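Protoporphyrinogen oxidase (Exiguobacterium sibiricum, PDB 3LOV) probably oxidises coproporphyrinogen III to coproporphyrin III with molecular oxygen, as an FAD-dependent enzyme of the coproporphyrin branch of heme b biosynthesis. Local coordinates at residues Q89-D94 with L323-T328; A311-I316 with K399-S404; Y338-C343 with Q382-D387; T344-K349 with H357-A362. All blocks are in the same frame, centred on the assembly; numbering follows the deposited sequence.

Interaction 1: residues Q89-D94 with L323-T328; sequences QAFILD and LPIEGT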
loop_
_atom_site.group_PDB
_atom_site.type_symbol
_atom_site.label_atom_id
_atom_site.label_comp_id
_atom_site.label_asym_id
_atom_site.label_seq_id
_atom_site.Cartn_x
_atom_site.Cartn_y
_atom_site.Cartn_z
ATOM N N GLN A 89 14.556 -1.364 -16.604
ATOM C CA GLN A 89 15.494 -0.636 -15.745
ATOM C C GLN A 89 14.761 0.372 -14.826
ATOM O O GLN A 89 13.934 1.174 -15.276
ATOM C CB GLN A 89 16.593 0.076 -16.574
ATOM C CG GLN A 89 17.746 0.698 -15.704
ATOM C CD GLN A 89 18.696 -0.347 -15.077
ATOM O OE1 GLN A 89 19.477 -0.994 -15.777
ATOM N NE2 GLN A 89 18.637 -0.493 -13.752
ATOM N N ALA A 90 15.068 0.316 -13.535
ATOM C CA ALA A 90 14.577 1.343 -12.611
ATOM C C ALA A 90 15.754 2.194 -12.085
ATOM O O ALA A 90 16.924 1.770 -12.145
ATOM C CB ALA A 90 13.806 0.706 -11.473
ATOM N N PHE A 91 15.417 3.371 -11.546
ATOM C CA PHE A 91 16.393 4.398 -11.212
ATOM C C PHE A 91 16.122 4.976 -9.835
ATOM O O PHE A 91 15.017 4.838 -9.291
ATOM C CB PHE A 91 16.355 5.564 -12.219
ATOM C CG PHE A 91 16.652 5.187 -13.650
ATOM C CD1 PHE A 91 17.968 5.141 -14.120
ATOM C CD2 PHE A 91 15.599 4.947 -14.556
ATOM C CE1 PHE A 91 18.235 4.824 -15.461
ATOM C CE2 PHE A 91 15.844 4.644 -15.898
ATOM C CZ PHE A 91 17.171 4.574 -16.357
ATOM N N ILE A 92 17.160 5.562 -9.257
ATOM C CA ILE A 92 17.058 6.457 -8.092
ATOM C C ILE A 92 17.451 7.825 -8.605
ATOM O O ILE A 92 18.513 7.966 -9.232
ATOM C CB ILE A 92 18.051 6.173 -6.931
ATOM C CG1 ILE A 92 18.099 4.697 -6.529
ATOM C CG2 ILE A 92 17.661 6.950 -5.707
ATOM C CD1 ILE A 92 16.917 4.207 -5.675
ATOM N N LEU A 93 16.606 8.809 -8.331
ATOM C CA LEU A 93 16.913 10.219 -8.507
ATOM C C LEU A 93 17.344 10.823 -7.190
ATOM O O LEU A 93 16.584 10.828 -6.210
ATOM C CB LEU A 93 15.674 10.975 -8.987
ATOM C CG LEU A 93 15.783 12.463 -9.345
ATOM C CD1 LEU A 93 16.729 12.700 -10.529
ATOM C CD2 LEU A 93 14.414 12.975 -9.710
ATOM N N ASP A 94 18.570 11.319 -7.148
ATOM C CA ASP A 94 18.996 12.191 -6.060
ATOM C C ASP A 94 19.518 13.534 -6.577
ATOM O O ASP A 94 19.342 13.878 -7.750
ATOM C CB ASP A 94 20.024 11.480 -5.207
ATOM C CG ASP A 94 21.319 11.191 -5.939
ATOM O OD1 ASP A 94 21.594 11.731 -7.044
ATOM O OD2 ASP A 94 22.068 10.372 -5.382
ATOM N N LEU A 323 12.009 8.200 -25.362
ATOM C CA LEU A 323 11.380 7.854 -24.081
ATOM C C LEU A 323 11.848 8.814 -22.978
ATOM O O LEU A 323 13.057 8.950 -22.755
ATOM C CB LEU A 323 11.711 6.412 -23.661
ATOM C CG LEU A 323 11.161 5.238 -24.484
ATOM C CD1 LEU A 323 11.803 3.906 -24.043
ATOM C CD2 LEU A 323 9.626 5.186 -24.417
ATOM N N PRO A 324 10.899 9.491 -22.291
ATOM C CA PRO A 324 11.242 10.416 -21.185
ATOM C C PRO A 324 11.989 9.771 -20.001
ATOM O O PRO A 324 12.791 10.439 -19.340
ATOM C CB PRO A 324 9.880 10.968 -20.733
ATOM C CG PRO A 324 8.931 10.708 -21.873
ATOM C CD PRO A 324 9.459 9.523 -22.627
ATOM N N ILE A 325 11.717 8.498 -19.734
ATOM C CA ILE A 325 12.513 7.714 -18.804
ATOM C C ILE A 325 12.890 6.395 -19.531
ATOM O O ILE A 325 12.021 5.751 -20.134
ATOM C CB ILE A 325 11.745 7.424 -17.467
ATOM C CG1 ILE A 325 10.796 8.576 -17.077
ATOM C CG2 ILE A 325 12.738 7.166 -16.348
ATOM C CD1 ILE A 325 9.780 8.209 -15.986
ATOM N N GLU A 326 14.169 5.997 -19.487
ATOM C CA GLU A 326 14.644 4.791 -20.219
ATOM C C GLU A 326 14.519 3.510 -19.366
ATOM O O GLU A 326 15.517 2.817 -19.093
ATOM C CB GLU A 326 16.108 4.964 -20.714
ATOM C CG GLU A 326 16.337 6.060 -21.784
ATOM C CD GLU A 326 15.525 5.866 -23.074
ATOM O OE1 GLU A 326 15.282 4.701 -23.495
ATOM O OE2 GLU A 326 15.141 6.901 -23.672
ATOM N N GLY A 327 13.283 3.194 -18.973
ATOM C CA GLY A 327 13.002 2.061 -18.086
ATOM C C GLY A 327 11.590 2.145 -17.520
ATOM O O GLY A 327 10.761 2.901 -18.045
ATOM N N THR A 328 11.298 1.407 -16.443
ATOM C CA THR A 328 9.918 1.380 -15.921
ATOM C C THR A 328 9.609 2.576 -15.022
ATOM O O THR A 328 8.454 2.987 -14.971
ATOM C CB THR A 328 9.595 0.104 -15.183
ATOM O OG1 THR A 328 10.659 -0.182 -14.261
ATOM C CG2 THR A 328 9.400 -1.061 -16.200
#
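With CG of Phe91 turned beside its own backbone N and away from the carbonyl carbon (chi1 -60°), the ring reaches the loop 323-328, while CG2 of Ile325, opposite its backbone N, is the branch that touches the ring. The two side chains run antiparallel past one another, Phe91 CE2 lying 4.0 Å from Ile325 CG2. The ring edge faces the peptide after Glu326: Phe91 CZ is 3.6 Å from Glu326 O, which lies near the ring plane. On one ring face sits CG of Gln89, whose bent side chain returns to its own strand through a bond from NE2 to Ala90 O (3.3 Å). The backbones meet at Gln89 O, which accepts Thr328 N at 2.9 Å, the N-H bent to 138°, and is also approached by Gly327 CA at 3.1 Å in a CA-H...O contact. A side chain at Gly327 would collide with Gln89 O, so this close approach suits glycine. Glu326 centres an inverse gamma turn that carries the loop into strand 329-332, the neighbour of strand 90-94. An alanine in place of Phe91 would take the ring off Gln89 CG and would probably leave Ile325 CG2 and Glu326 O without their aromatic neighbour. The chemistry is thus mixed: one bent backbone bond fixes the loop end, and the aromatic edge against a carbonyl, with a methyl group beside the ring, does the rest.

Interaction 2: residues A311-I316 with K399-S404; sequences ATVTMI and KQVIIS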
loop_
_atom_site.group_PDB
_atom_site.type_symbol
_atom_site.label_atom_id
_atom_site.label_comp_id
_atom_site.label_asym_id
_atom_site.label_seq_id
_atom_site.Cartn_x
_atom_site.Cartn_y
_atom_site.Cartn_z
ATOM N N ALA A 311 -1.051 12.313 -3.717
ATOM C CA ALA A 311 -1.688 12.502 -5.033
ATOM C C ALA A 311 -0.952 11.688 -6.115
ATOM O O ALA A 311 0.289 11.578 -6.104
ATOM C CB ALA A 311 -1.703 13.959 -5.428
ATOM N N THR A 312 -1.712 11.115 -7.045
ATOM C CA THR A 312 -1.127 10.592 -8.263
ATOM C C THR A 312 -1.487 11.553 -9.396
ATOM O O THR A 312 -2.624 12.041 -9.497
ATOM C CB THR A 312 -1.568 9.141 -8.567
ATOM O OG1 THR A 312 -2.980 9.099 -8.785
ATOM C CG2 THR A 312 -1.179 8.189 -7.405
ATOM N N VAL A 313 -0.492 11.863 -10.220
ATOM C CA VAL A 313 -0.665 12.809 -11.309
ATOM C C VAL A 313 -0.170 12.074 -12.555
ATOM O O VAL A 313 1.003 11.758 -12.662
ATOM C CB VAL A 313 0.081 14.142 -11.055
ATOM C CG1 VAL A 313 -0.163 15.140 -12.241
ATOM C CG2 VAL A 313 -0.353 14.747 -9.708
ATOM N N THR A 314 -1.099 11.728 -13.433
ATOM C CA THR A 314 -0.808 10.916 -14.594
ATOM C C THR A 314 -0.863 11.825 -15.796
ATOM O O THR A 314 -1.811 12.568 -15.948
ATOM C CB THR A 314 -1.810 9.757 -14.774
ATOM O OG1 THR A 314 -1.592 8.763 -13.753
ATOM C CG2 THR A 314 -1.627 9.121 -16.156
HETATM N N MSE A 315 0.186 11.787 -16.616
HETATM C CA MSE A 315 0.263 12.601 -17.844
HETATM C C MSE A 315 0.335 11.700 -19.078
HETATM O O MSE A 315 1.233 10.860 -19.173
HETATM C CB MSE A 315 1.504 13.476 -17.802
HETATM C CG MSE A 315 1.384 14.621 -16.839
HETATM SE SE MSE A 315 3.101 15.168 -16.162
HETATM C CE MSE A 315 2.440 16.919 -15.781
ATOM N N ILE A 316 -0.633 11.885 -19.981
ATOM C CA ILE A 316 -0.758 11.121 -21.210
ATOM C C ILE A 316 -0.143 11.975 -22.309
ATOM O O ILE A 316 -0.565 13.089 -22.538
ATOM C CB ILE A 316 -2.237 10.815 -21.574
ATOM C CG1 ILE A 316 -2.830 9.741 -20.639
ATOM C CG2 ILE A 316 -2.335 10.352 -23.059
ATOM C CD1 ILE A 316 -4.359 9.707 -20.584
ATOM N N LYS A 399 -0.869 15.605 -23.334
ATOM C CA LYS A 399 -2.140 15.662 -24.027
ATOM C C LYS A 399 -3.290 15.657 -23.020
ATOM O O LYS A 399 -4.353 16.219 -23.252
ATOM C CB LYS A 399 -2.241 14.468 -24.982
ATOM C CG LYS A 399 -3.562 14.376 -25.688
ATOM C CD LYS A 399 -3.497 13.474 -26.930
ATOM C CE LYS A 399 -3.253 12.015 -26.577
ATOM N NZ LYS A 399 -3.922 11.123 -27.543
ATOM N N GLN A 400 -3.081 15.020 -21.882
ATOM C CA GLN A 400 -4.135 14.942 -20.875
ATOM C C GLN A 400 -3.484 14.661 -19.527
ATOM O O GLN A 400 -2.457 13.975 -19.487
ATOM C CB GLN A 400 -5.119 13.833 -21.223
ATOM C CG GLN A 400 -6.416 13.922 -20.414
ATOM C CD GLN A 400 -7.263 12.691 -20.531
ATOM O OE1 GLN A 400 -6.998 11.809 -21.345
ATOM N NE2 GLN A 400 -8.302 12.622 -19.717
ATOM N N VAL A 401 -4.071 15.202 -18.454
ATOM C CA VAL A 401 -3.595 14.973 -17.105
ATOM C C VAL A 401 -4.741 14.442 -16.243
ATOM O O VAL A 401 -5.837 14.930 -16.325
ATOM C CB VAL A 401 -2.932 16.253 -16.529
ATOM C CG1 VAL A 401 -2.321 15.998 -15.179
ATOM C CG2 VAL A 401 -1.858 16.727 -17.478
ATOM N N ILE A 402 -4.477 13.400 -15.450
ATOM C CA ILE A 402 -5.476 12.795 -14.557
ATOM C C ILE A 402 -4.884 12.870 -13.157
ATOM O O ILE A 402 -3.819 12.271 -12.872
ATOM C CB ILE A 402 -5.784 11.299 -14.942
ATOM C CG1 ILE A 402 -6.262 11.181 -16.411
ATOM C CG2 ILE A 402 -6.830 10.643 -13.936
ATOM C CD1 ILE A 402 -5.916 9.774 -17.146
ATOM N N ILE A 403 -5.552 13.640 -12.293
ATOM C CA ILE A 403 -5.129 13.883 -10.922
ATOM C C ILE A 403 -6.054 13.141 -9.941
ATOM O O ILE A 403 -7.261 13.229 -10.050
ATOM C CB ILE A 403 -5.160 15.405 -10.592
ATOM C CG1 ILE A 403 -4.035 16.154 -11.324
ATOM C CG2 ILE A 403 -5.010 15.642 -9.113
ATOM C CD1 ILE A 403 -4.181 17.693 -11.229
ATOM N N SER A 404 -5.484 12.391 -9.016
ATOM C CA SER A 404 -6.262 11.697 -7.991
ATOM C C SER A 404 -5.615 11.946 -6.648
ATOM O O SER A 404 -4.407 12.146 -6.568
ATOM C CB SER A 404 -6.299 10.208 -8.274
ATOM O OG SER A 404 -6.719 9.997 -9.609
HETATM O O HOH W 1 -4.332 10.046 -11.004
#
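Thr312 pairs with Ser404 and Thr314 with Ile402 through reciprocal backbone hydrogen bonds in the antiparallel strands 311-316 and 400-404, whose axes are 4.7 Å apart at an angle of 167°. Beyond them, Ile316 N meets Gln400 O nearly straight (176°). Ile316 O accepts both Lys399 N (2.7 Å) and Gln400 N (3.2 Å), forming a classic beta bulge where the second strand begins. Apolar contacts occupy both faces. On one, Val313 CG1 rests 3.7 Å from Val401 CG1, and CG of Met315, modelled as selenomethionine, lies alongside Val401 CG2. On the other, Ile316 CD1 meets Ile402 CD1 at 3.8 Å, both chains having CG1 turned away from the carbonyl carbon. Water joins the polar end of this face: one molecule donates to Thr312 OG1 (2.8 Å) and to Ile402 O, and is also bound by Ser404 OG. Arg57 fastens the same hydroxyls, its O bonding Thr312 OG1 and its NH1 bonding Ser404 OG. The Thr312 side chain lies about 5 Å from FAD, nearest atoms. In the mixed sheet, strand 357-364 pairs with the other edge of 307-318, helix 377-392 packs over Met315 and Val401, and strand 55-56 lies against Thr314 and Ile316.

Interaction 3: residues Y338-C343 with Q382-D387; sequences YSITAC and QAVLQD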
loop_
_atom_site.group_PDB
_atom_site.type_symbol
_atom_site.label_atom_id
_atom_site.label_comp_id
_atom_site.label_asym_id
_atom_site.label_seq_id
_atom_site.Cartn_x
_atom_site.Cartn_y
_atom_site.Cartn_z
ATOM N N TYR A 338 12.806 18.243 -5.366
ATOM C CA TYR A 338 11.666 17.847 -6.197
ATOM C C TYR A 338 10.425 17.685 -5.351
ATOM O O TYR A 338 10.511 17.355 -4.189
ATOM C CB TYR A 338 11.940 16.517 -6.922
ATOM C CG TYR A 338 13.144 16.558 -7.801
ATOM C CD1 TYR A 338 13.060 17.103 -9.079
ATOM C CD2 TYR A 338 14.359 16.088 -7.367
ATOM C CE1 TYR A 338 14.153 17.169 -9.910
ATOM C CE2 TYR A 338 15.476 16.155 -8.188
ATOM C CZ TYR A 338 15.361 16.695 -9.467
ATOM O OH TYR A 338 16.451 16.779 -10.310
ATOM N N SER A 339 9.278 17.932 -5.954
ATOM C CA SER A 339 7.998 17.645 -5.350
ATOM C C SER A 339 7.609 16.180 -5.490
ATOM O O SER A 339 7.002 15.630 -4.579
ATOM C CB SER A 339 6.931 18.524 -6.001
ATOM O OG SER A 339 7.239 19.900 -5.819
ATOM N N ILE A 340 7.962 15.526 -6.596
ATOM C CA ILE A 340 7.590 14.130 -6.779
ATOM C C ILE A 340 8.466 13.135 -5.998
ATOM O O ILE A 340 9.684 13.289 -5.918
ATOM C CB ILE A 340 7.491 13.723 -8.268
ATOM C CG1 ILE A 340 8.843 13.700 -8.986
ATOM C CG2 ILE A 340 6.570 14.655 -8.997
ATOM C CD1 ILE A 340 8.691 13.388 -10.529
ATOM N N THR A 341 7.833 12.110 -5.425
ATOM C CA THR A 341 8.553 11.076 -4.689
ATOM C C THR A 341 8.882 9.863 -5.561
ATOM O O THR A 341 9.759 9.058 -5.210
ATOM C CB THR A 341 7.711 10.587 -3.522
ATOM O OG1 THR A 341 6.631 9.816 -4.040
ATOM C CG2 THR A 341 7.125 11.820 -2.687
ATOM N N ALA A 342 8.167 9.713 -6.676
ATOM C CA ALA A 342 8.381 8.606 -7.619
ATOM C C ALA A 342 7.641 8.927 -8.892
ATOM O O ALA A 342 6.765 9.786 -8.891
ATOM C CB ALA A 342 7.890 7.244 -7.038
ATOM N N CYS A 343 8.028 8.283 -9.982
ATOM C CA CYS A 343 7.316 8.373 -11.258
ATOM C C CYS A 343 7.434 7.054 -12.001
ATOM O O CYS A 343 8.490 6.415 -11.961
ATOM C CB CYS A 343 7.874 9.454 -12.152
ATOM S SG CYS A 343 6.902 9.707 -13.680
ATOM N N GLN A 382 1.540 21.897 -12.029
ATOM C CA GLN A 382 2.696 22.710 -12.380
ATOM C C GLN A 382 3.971 22.195 -11.673
ATOM O O GLN A 382 5.014 22.059 -12.301
ATOM C CB GLN A 382 2.408 24.200 -12.081
ATOM C CG GLN A 382 3.550 25.180 -12.416
ATOM C CD GLN A 382 4.093 25.014 -13.834
ATOM O OE1 GLN A 382 5.306 25.064 -14.050
ATOM N NE2 GLN A 382 3.200 24.799 -14.800
ATOM N N ALA A 383 3.866 21.857 -10.387
ATOM C CA ALA A 383 4.991 21.300 -9.647
ATOM C C ALA A 383 5.473 19.986 -10.281
ATOM O O ALA A 383 6.669 19.796 -10.486
ATOM C CB ALA A 383 4.601 21.067 -8.190
ATOM N N VAL A 384 4.537 19.091 -10.583
ATOM C CA VAL A 384 4.888 17.808 -11.209
ATOM C C VAL A 384 5.557 18.054 -12.579
ATOM O O VAL A 384 6.574 17.420 -12.910
ATOM C CB VAL A 384 3.652 16.843 -11.332
ATOM C CG1 VAL A 384 3.966 15.625 -12.257
ATOM C CG2 VAL A 384 3.235 16.321 -9.983
ATOM N N LEU A 385 4.996 18.969 -13.363
ATOM C CA LEU A 385 5.548 19.262 -14.699
ATOM C C LEU A 385 6.956 19.823 -14.629
ATOM O O LEU A 385 7.842 19.360 -15.356
ATOM C CB LEU A 385 4.658 20.210 -15.500
ATOM C CG LEU A 385 3.785 19.406 -16.454
ATOM C CD1 LEU A 385 2.428 20.085 -16.769
ATOM C CD2 LEU A 385 4.588 19.042 -17.699
ATOM N N GLN A 386 7.168 20.803 -13.759
ATOM C CA GLN A 386 8.504 21.350 -13.572
ATOM C C GLN A 386 9.523 20.269 -13.204
ATOM O O GLN A 386 10.666 20.289 -13.670
ATOM C CB GLN A 386 8.508 22.378 -12.457
ATOM C CG GLN A 386 7.693 23.605 -12.757
ATOM C CD GLN A 386 7.906 24.701 -11.728
ATOM O OE1 GLN A 386 8.898 24.685 -10.978
ATOM N NE2 GLN A 386 6.986 25.672 -11.698
ATOM N N ASP A 387 9.136 19.370 -12.305
ATOM C CA ASP A 387 10.054 18.323 -11.878
ATOM C C ASP A 387 10.423 17.516 -13.090
ATOM O O ASP A 387 11.597 17.336 -13.373
ATOM C CB ASP A 387 9.436 17.415 -10.799
ATOM C CG ASP A 387 9.434 18.048 -9.410
ATOM O OD1 ASP A 387 10.040 19.115 -9.247
ATOM O OD2 ASP A 387 8.832 17.473 -8.464
HETATM O O HOH W 2 8.775 20.669 -7.724
#
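Asp387 receives Ser339 and Ile340 in a helix-on-sheet packing: helix 377-392 lies against the chain that enters strand 340-345 of the mixed sheet. The tight part centres on one carboxylate oxygen. Asp387 OD2 takes the N-H of Ile340 at 2.8 Å, nearly along its own C-O axis. The same atom takes Ser339 N at 2.6 Å in a bond bent to 126° and therefore weak. Two successive amides thus converge on a single oxygen, which probably favours the charged form of this buried acid. The carboxylate also meets the Tyr338 ring at its edge, near the ring plane, the two planes standing 79° apart. Beside it the contact is apolar. Ile340 holds CG1 between its backbone N and carbonyl carbon (chi1 69°), which leaves CG2 directed at the helix, 3.9 Å from Val384 CG2, the two side chains standing roughly perpendicular. Leu388 and Ile391, farther along the helix, and Ala362 of the next strand also pack on Ile340. An asparagine in place of Asp387 removes the negative charge facing the two amides and would probably weaken the grip on them. The looser, more solvent-accessible side lies at Ser339 and Ala383, both partly exposed, where Ser339 OG merely touches Ala383 CB, 3.7 Å away. There a water bridges helix and loop, donating to Asp387 OD1 at 2.5 Å and lying 2.6 Å from Ser339 OG.

Interaction 4: residues T344-K349 with H357-A362; sequences TAIDQK and HTVLRA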
loop_
_atom_site.group_PDB
_atom_site.type_symbol
_atom_site.label_atom_id
_atom_site.label_comp_id
_atom_site.label_asym_id
_atom_site.label_seq_id
_atom_site.Cartn_x
_atom_site.Cartn_y
_atom_site.Cartn_z
ATOM N N THR A 344 6.354 6.652 -12.666
ATOM C CA THR A 344 6.353 5.403 -13.422
ATOM C C THR A 344 5.986 5.679 -14.870
ATOM O O THR A 344 5.115 6.517 -15.142
ATOM C CB THR A 344 5.317 4.429 -12.875
ATOM O OG1 THR A 344 5.581 4.185 -11.495
ATOM C CG2 THR A 344 5.334 3.126 -13.663
ATOM N N ALA A 345 6.681 4.984 -15.774
ATOM C CA ALA A 345 6.336 4.950 -17.177
ATOM C C ALA A 345 5.330 3.826 -17.308
ATOM O O ALA A 345 5.696 2.685 -17.578
ATOM C CB ALA A 345 7.581 4.688 -18.048
ATOM N N ILE A 346 4.069 4.166 -17.049
ATOM C CA ILE A 346 2.961 3.224 -17.039
ATOM C C ILE A 346 2.943 2.336 -18.285
ATOM O O ILE A 346 2.719 1.120 -18.205
ATOM C CB ILE A 346 1.609 3.988 -17.023
ATOM C CG1 ILE A 346 1.292 4.602 -15.651
ATOM C CG2 ILE A 346 0.468 3.067 -17.456
ATOM C CD1 ILE A 346 1.780 3.844 -14.453
ATOM N N ASP A 347 3.148 2.950 -19.451
ATOM C CA ASP A 347 3.094 2.177 -20.704
ATOM C C ASP A 347 4.266 1.195 -20.841
ATOM O O ASP A 347 4.180 0.237 -21.586
ATOM C CB ASP A 347 3.047 3.114 -21.912
ATOM C CG ASP A 347 4.282 3.992 -22.000
ATOM O OD1 ASP A 347 4.412 4.923 -21.175
ATOM O OD2 ASP A 347 5.121 3.728 -22.876
ATOM N N GLN A 348 5.369 1.439 -20.143
ATOM C CA GLN A 348 6.464 0.461 -20.056
ATOM C C GLN A 348 6.206 -0.656 -19.031
ATOM O O GLN A 348 6.656 -1.779 -19.211
ATOM C CB GLN A 348 7.788 1.142 -19.679
ATOM C CG GLN A 348 8.234 2.265 -20.589
ATOM C CD GLN A 348 8.571 1.765 -21.952
ATOM O OE1 GLN A 348 7.804 1.974 -22.889
ATOM N NE2 GLN A 348 9.710 1.071 -22.077
ATOM N N LYS A 349 5.525 -0.342 -17.941
ATOM C CA LYS A 349 5.369 -1.310 -16.842
ATOM C C LYS A 349 4.193 -2.237 -17.163
ATOM O O LYS A 349 4.267 -3.417 -16.884
ATOM C CB LYS A 349 5.155 -0.563 -15.523
ATOM C CG LYS A 349 4.968 -1.439 -14.270
ATOM C CD LYS A 349 4.903 -0.572 -13.007
ATOM C CE LYS A 349 4.609 -1.372 -11.751
ATOM N NZ LYS A 349 4.022 -0.508 -10.704
ATOM N N HIS A 357 0.764 5.091 -26.550
ATOM C CA HIS A 357 1.073 6.348 -25.895
ATOM C C HIS A 357 2.177 6.199 -24.881
ATOM O O HIS A 357 2.516 5.095 -24.468
ATOM C CB HIS A 357 -0.166 6.901 -25.178
ATOM C CG HIS A 357 -1.305 7.225 -26.087
ATOM N ND1 HIS A 357 -2.099 6.252 -26.654
ATOM C CD2 HIS A 357 -1.811 8.413 -26.496
ATOM C CE1 HIS A 357 -3.046 6.827 -27.372
ATOM N NE2 HIS A 357 -2.890 8.138 -27.297
ATOM N N THR A 358 2.721 7.349 -24.485
ATOM C CA THR A 358 3.677 7.444 -23.424
ATOM C C THR A 358 2.883 8.015 -22.269
ATOM O O THR A 358 2.310 9.113 -22.372
ATOM C CB THR A 358 4.833 8.361 -23.817
ATOM O OG1 THR A 358 5.541 7.755 -24.906
ATOM C CG2 THR A 358 5.807 8.577 -22.665
ATOM N N VAL A 359 2.832 7.263 -21.168
ATOM C CA VAL A 359 2.090 7.707 -19.994
ATOM C C VAL A 359 2.969 7.668 -18.767
ATOM O O VAL A 359 3.536 6.612 -18.438
ATOM C CB VAL A 359 0.867 6.843 -19.782
ATOM C CG1 VAL A 359 0.048 7.356 -18.584
ATOM C CG2 VAL A 359 0.024 6.799 -21.092
ATOM N N LEU A 360 3.066 8.822 -18.099
ATOM C CA LEU A 360 3.850 8.961 -16.877
ATOM C C LEU A 360 2.884 9.126 -15.683
ATOM O O LEU A 360 1.919 9.878 -15.751
ATOM C CB LEU A 360 4.855 10.132 -16.974
ATOM C CG LEU A 360 5.958 10.117 -18.072
ATOM C CD1 LEU A 360 6.855 11.373 -18.004
ATOM C CD2 LEU A 360 6.844 8.870 -17.987
ATOM N N ARG A 361 3.119 8.389 -14.605
ATOM C CA ARG A 361 2.335 8.561 -13.352
ATOM C C ARG A 361 3.294 8.960 -12.230
ATOM O O ARG A 361 4.140 8.168 -11.841
ATOM C CB ARG A 361 1.525 7.307 -12.940
ATOM C CG ARG A 361 0.547 7.605 -11.747
ATOM C CD ARG A 361 -0.545 6.570 -11.468
ATOM N NE ARG A 361 -0.053 5.415 -10.740
ATOM C CZ ARG A 361 -0.758 4.697 -9.850
ATOM N NH1 ARG A 361 -2.027 4.981 -9.554
ATOM N NH2 ARG A 361 -0.179 3.683 -9.241
ATOM N N ALA A 362 3.202 10.211 -11.787
ATOM C CA ALA A 362 4.005 10.715 -10.676
ATOM C C ALA A 362 3.206 10.633 -9.366
ATOM O O ALA A 362 1.994 10.767 -9.352
ATOM C CB ALA A 362 4.501 12.141 -10.946
HETATM O O HOH W 3 2.531 3.534 -11.014
HETATM O O HOH W 4 6.590 5.702 -23.966
#
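Strands 340-345 and 357-364 are antiparallel neighbours in the mixed sheet, and the short helix 346-349 opens the connection between them, so that Thr344 pairs with Arg361 just before the first strand gives way to helix. Thr344 N donates to Arg361 O, and Arg361 N returns the bond to Thr344 O at 2.8 Å (165°). Ala345 and Leu360 form the following non-hydrogen-bonded pair, with Leu360 CD2 reaching 4.2 Å from Ala345 CB. At Ala345, the N-cap position, the chain turns away, and only a weak bond runs from Ile346 N to Val359 O. Asp347 continues the pairing with its side chain. Its CG sits between the backbone N and the carbonyl carbon (chi1 61°), which brings OD1 to Val359 N at 2.8 Å, the N-H pointing almost straight at it (171°) but approaching from above the carboxylate plane. The other oxygen, OD2, accepts a hydrogen bond from a water 2.7 Å away that also meets Thr358 OG1. Ile346 packs beside this junction, its CD1 3.8 Å from Arg361 CB, the two side chains crossing at a slant. Farther out, Arg361 NE donates a hydrogen bond to a second water, 3.2 Å away and in the guanidinium plane, which is held by Thr344 OG1 too. Arg361 NH1 bonds Gly58 O, and Lys349 NZ forms a salt bridge with Asp60, an FAD-binding residue. The arrangement is a beta hairpin of consecutive strands 340-345 and 357-364, in which the Asp347 carboxylate takes over the pairing at Val359 N, beside the FAD site.

Overall arrangement
All four contacts belong to the mixed sheet or what packs on it. Interactions 2 and 4 lie on neighbouring strands 307-318 and 357-364, joined by probable backbone hydrogen bonds, Met315 N to Leu360 O 2.7 Å and Ala362 N to Val313 O 2.8 Å. Interaction 1 meets interaction 4 through Thr328 O, 2.8 Å from Ala345 N. Interaction 3 sets a helix on the sheet: Val384 CG2 reaches Val313 CG2 of interaction 2 at 3.9 Å, and Ile340 CG2 touches Ala362 CB of interaction 4. Closest to FAD are the side chains of Thr312, about 5 Å away, and Arg361, about 6 Å; those of Ile340 and Thr328 lie about 13 and 14 Å from it.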